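Side-chain contact in DNA-binding protein HU (PDB 1P71), which binds and bends DNA as a homodimer, wrapping it to prevent its denaturation, and is essential for heterocyst differentiation: residues G60-P63 and K64-E67. Sequence-based numbering, arbitrary orientation.
With nucleotides of chain A; nucleotides of chain B.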
ATOM      1  N   GLY C  60     -10.631   9.712  23.625  1.00 28.95           N
ATOM      2  CA  GLY C  60      -9.800  10.836  23.263  1.00 27.83           C
ATOM      3  C   GLY C  60     -10.140  11.981  24.190  1.00 27.68           C
ATOM      4  O   GLY C  60     -10.817  11.810  25.211  1.00 27.47           O
ATOM      5  N   ARG C  61      -9.677  13.163  23.821  1.00 27.51           N
ATOM      6  CA  ARG C  61      -9.932  14.369  24.590  1.00 26.69           C
ATOM      7  C   ARG C  61     -10.063  15.527  23.621  1.00 27.09           C
ATOM      8  O   ARG C  61      -9.275  15.642  22.678  1.00 26.76           O
ATOM      9  CB  ARG C  61      -8.779  14.624  25.544  1.00 26.11           C
ATOM     10  CG  ARG C  61      -9.083  15.594  26.660  1.00 24.49           C
ATOM     11  CD  ARG C  61      -7.916  15.822  27.578  1.00 22.77           C
ATOM     12  NE  ARG C  61      -7.745  14.703  28.500  1.00 21.77           N
ATOM     13  CZ  ARG C  61      -8.473  14.519  29.588  1.00 22.16           C
ATOM     14  NH1 ARG C  61      -9.429  15.391  29.910  1.00 21.49           N
ATOM     15  NH2 ARG C  61      -8.234  13.474  30.375  1.00 21.75           N
ATOM     16  N   ASN C  62     -11.071  16.363  23.868  1.00 26.71           N
ATOM     17  CA  ASN C  62     -11.329  17.591  23.122  1.00 26.65           C
ATOM     18  C   ASN C  62     -10.279  18.671  23.472  1.00 26.66           C
ATOM     19  O   ASN C  62     -10.196  19.076  24.624  1.00 27.15           O
ATOM     20  CB  ASN C  62     -12.749  18.062  23.476  1.00 26.27           C
ATOM     21  CG  ASN C  62     -13.330  19.048  22.471  1.00 26.54           C
ATOM     22  OD1 ASN C  62     -12.774  20.124  22.228  1.00 27.04           O
ATOM     23  ND2 ASN C  62     -14.479  18.699  21.915  1.00 26.39           N
ATOM     24  N   PRO C  63      -9.484  19.142  22.501  1.00 26.66           N
ATOM     25  CA  PRO C  63      -8.379  20.068  22.799  1.00 27.04           C
ATOM     26  C   PRO C  63      -8.856  21.457  23.183  1.00 28.03           C
ATOM     27  O   PRO C  63      -8.110  22.210  23.835  1.00 27.91           O
ATOM     28  CB  PRO C  63      -7.574  20.130  21.496  1.00 26.09           C
ATOM     29  CG  PRO C  63      -8.403  19.535  20.474  1.00 25.76           C
ATOM     30  CD  PRO C  63      -9.572  18.835  21.064  1.00 26.31           C
ATOM     31  N   LYS C  64     -10.090  21.776  22.799  1.00 28.78           N
ATOM     32  CA  LYS C  64     -10.666  23.077  23.081  1.00 29.91           C
ATOM     33  C   LYS C  64     -11.303  23.133  24.464  1.00 29.90           C
ATOM     34  O   LYS C  64     -11.093  24.089  25.207  1.00 30.57           O
ATOM     35  CB  LYS C  64     -11.669  23.465  21.988  1.00 30.07           C
ATOM     36  CG  LYS C  64     -11.109  23.364  20.564  1.00 31.67           C
ATOM     37  CD  LYS C  64      -9.944  24.343  20.318  1.00 32.31           C
ATOM     38  CE  LYS C  64      -9.198  23.931  19.046  1.00 33.05           C
ATOM     39  NZ  LYS C  64      -8.562  25.078  18.339  1.00 32.08           N
ATOM     40  N   THR C  65     -12.058  22.095  24.811  1.00 30.00           N
ATOM     41  CA  THR C  65     -12.814  22.068  26.060  1.00 29.67           C
ATOM     42  C   THR C  65     -12.164  21.210  27.151  1.00 29.88           C
ATOM     43  O   THR C  65     -12.594  21.256  28.308  1.00 29.77           O
ATOM     44  CB  THR C  65     -14.270  21.600  25.811  1.00 29.84           C
ATOM     45  OG1 THR C  65     -14.292  20.185  25.580  1.00 30.38           O
ATOM     46  CG2 THR C  65     -14.829  22.171  24.507  1.00 29.49           C
ATOM     47  N   ASN C  66     -11.145  20.432  26.784  1.00 29.40           N
ATOM     48  CA  ASN C  66     -10.481  19.496  27.700  1.00 29.39           C
ATOM     49  C   ASN C  66     -11.354  18.303  28.103  1.00 28.82           C
ATOM     50  O   ASN C  66     -10.942  17.459  28.890  1.00 28.39           O
ATOM     51  CB  ASN C  66      -9.957  20.226  28.944  1.00 29.78           C
ATOM     52  CG  ASN C  66      -9.102  19.340  29.824  1.00 31.12           C
ATOM     53  OD1 ASN C  66      -9.400  19.128  31.014  1.00 30.81           O
ATOM     54  ND2 ASN C  66      -8.029  18.814  29.249  1.00 31.86           N
ATOM     55  N   GLU C  67     -12.557  18.233  27.549  1.00 28.17           N
ATOM     56  CA  GLU C  67     -13.500  17.188  27.905  1.00 28.35           C
ATOM     57  C   GLU C  67     -13.075  15.839  27.339  1.00 28.23           C
ATOM     58  O   GLU C  67     -12.676  15.729  26.170  1.00 27.67           O
ATOM     59  CB  GLU C  67     -14.896  17.570  27.429  1.00 28.50           C
ATOM     60  CG  GLU C  67     -15.999  16.587  27.790  1.00 31.24           C
ATOM     61  CD  GLU C  67     -17.398  17.173  27.635  1.00 34.49           C
ATOM     62  OE1 GLU C  67     -18.359  16.376  27.503  1.00 36.42           O
ATOM     63  OE2 GLU C  67     -17.543  18.423  27.638  1.00 33.85           O
TER
ATOM     64  P    DT A   5      -0.635  20.642  22.486  1.00 38.98           P
ATOM     65  OP1  DT A   5       0.087  21.324  23.587  1.00 40.36           O
ATOM     66  OP2  DT A   5      -0.219  19.291  22.020  1.00 35.61           O
ATOM     67  O5'  DT A   5      -2.189  20.506  22.842  1.00 35.75           O
ATOM     68  C5'  DT A   5      -2.921  21.447  23.585  1.00 33.26           C
ATOM     69  C4'  DT A   5      -3.585  20.650  24.693  1.00 31.78           C
ATOM     70  O4'  DT A   5      -4.597  19.730  24.213  1.00 29.55           O
ATOM     71  C3'  DT A   5      -2.635  19.773  25.474  1.00 31.39           C
ATOM     72  O3'  DT A   5      -2.983  19.990  26.837  1.00 32.23           O
ATOM     73  C2'  DT A   5      -2.834  18.360  24.884  1.00 28.42           C
ATOM     74  C1'  DT A   5      -4.331  18.374  24.610  1.00 27.13           C
ATOM     75  N1   DT A   5      -4.964  17.706  23.449  1.00 26.51           N
ATOM     76  C2   DT A   5      -6.215  17.136  23.594  1.00 26.04           C
ATOM     77  O2   DT A   5      -6.768  17.046  24.669  1.00 24.92           O
ATOM     78  N3   DT A   5      -6.772  16.627  22.434  1.00 26.32           N
ATOM     79  C4   DT A   5      -6.209  16.698  21.170  1.00 26.57           C
ATOM     80  O4   DT A   5      -6.779  16.244  20.198  1.00 27.57           O
ATOM     81  C5   DT A   5      -4.917  17.341  21.077  1.00 25.53           C
ATOM     82  C7   DT A   5      -4.193  17.482  19.773  1.00 26.18           C
ATOM     83  C6   DT A   5      -4.376  17.826  22.197  1.00 26.29           C
TER
ATOM     84  P    DT B  16     -13.646  15.797  17.525  1.00 30.72           P
ATOM     85  OP1  DT B  16     -15.011  15.714  18.085  1.00 30.48           O
ATOM     86  OP2  DT B  16     -13.329  15.500  16.118  1.00 28.69           O
ATOM     87  O5'  DT B  16     -13.077  17.250  17.807  1.00 30.55           O
ATOM     88  C5'  DT B  16     -13.391  17.922  18.997  1.00 28.42           C
ATOM     89  C4'  DT B  16     -12.954  19.345  18.779  1.00 28.25           C
ATOM     90  O4'  DT B  16     -11.533  19.326  18.543  1.00 28.38           O
ATOM     91  C3'  DT B  16     -13.555  20.006  17.561  1.00 28.72           C
ATOM     92  O3'  DT B  16     -13.952  21.300  17.998  1.00 32.37           O
ATOM     93  C2'  DT B  16     -12.413  20.020  16.535  1.00 27.24           C
ATOM     94  C1'  DT B  16     -11.182  20.104  17.439  1.00 26.90           C
ATOM     95  N1   DT B  16      -9.931  19.482  16.909  1.00 26.45           N
ATOM     96  C2   DT B  16      -8.708  20.096  17.076  1.00 26.28           C
ATOM     97  O2   DT B  16      -8.565  21.164  17.647  1.00 26.61           O
ATOM     98  N3   DT B  16      -7.647  19.407  16.533  1.00 26.49           N
ATOM     99  C4   DT B  16      -7.691  18.190  15.863  1.00 27.72           C
ATOM    100  O4   DT B  16      -6.691  17.648  15.416  1.00 28.94           O
ATOM    101  C5   DT B  16      -8.999  17.594  15.725  1.00 26.97           C
ATOM    102  C7   DT B  16      -9.204  16.289  15.023  1.00 24.13           C
ATOM    103  C6   DT B  16     -10.029  18.265  16.249  1.00 27.49           C
ATOM    104  P    DT B  15     -10.878  11.740  14.625  1.00 31.95           P
ATOM    105  OP1  DT B  15     -12.258  11.367  14.268  1.00 32.35           O
ATOM    106  OP2  DT B  15     -10.016  12.569  13.761  1.00 31.55           O
ATOM    107  O5'  DT B  15     -10.988  12.503  16.009  1.00 32.47           O
ATOM    108  C5'  DT B  15     -12.007  12.186  16.958  1.00 28.09           C
ATOM    109  C4'  DT B  15     -11.592  12.883  18.231  1.00 25.42           C
ATOM    110  O4'  DT B  15     -10.249  12.499  18.542  1.00 23.45           O
ATOM    111  C3'  DT B  15     -11.497  14.389  18.145  1.00 24.35           C
ATOM    112  O3'  DT B  15     -12.756  14.898  18.482  1.00 27.25           O
ATOM    113  C2'  DT B  15     -10.522  14.730  19.263  1.00 24.93           C
ATOM    114  C1'  DT B  15      -9.769  13.411  19.485  1.00 23.97           C
ATOM    115  N1   DT B  15      -8.316  13.539  19.308  1.00 23.63           N
ATOM    116  C2   DT B  15      -7.509  13.229  20.375  1.00 22.21           C
ATOM    117  O2   DT B  15      -7.917  12.816  21.445  1.00 21.48           O
ATOM    118  N3   DT B  15      -6.177  13.393  20.133  1.00 21.27           N
ATOM    119  C4   DT B  15      -5.576  13.826  18.979  1.00 21.66           C
ATOM    120  O4   DT B  15      -4.363  13.929  18.907  1.00 21.77           O
ATOM    121  C5   DT B  15      -6.471  14.147  17.902  1.00 21.59           C
ATOM    122  C7   DT B  15      -5.938  14.632  16.593  1.00 22.83           C
ATOM    123  C6   DT B  15      -7.788  13.991  18.109  1.00 23.05           C
TER
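Across the turn at the tip of the β-arm, the R61 and N66 side chains extend alongside one another, the guanidinium tilted only 22° from the amide. The arginine reaches past the amide to the backbone: NH1 donates to N66 O at 2.8 Å, the acceptor lying at the guanidinium edge, while R61 CD rests 3.4 Å from N66 ND2. The bend at chi3 (-77°) turns the guanidinium back toward that carbonyl. With an alanine here, N66 O would probably lose its NH1 donor and N66 ND2 the aliphatic packing beside it. N62 faces into the turn, CG anti to its backbone N (chi1 -161°); a lone pair of its OD1 takes K64 N at 3.2 Å, and T65 N bonds OD1 more weakly. T65 OG1 packs against N62 CB and accepts from E67 N, an ST turn. Backbone bonds from N62 N to E67 O and N66 N to N62 O close the hairpin. P63 CG lies 3.7 Å from C4 of DT5 of chain A and also touches DT16 of chain B, consistent with the intercalating proline of HU and IHF. The turn thus satisfies much of its own backbone, while R61 N donates a hydrogen bond to O2 of DT15 of chain B and R61 O accepts one from N3 of DT5 of chain A, leaving P63 to meet DNA by packing.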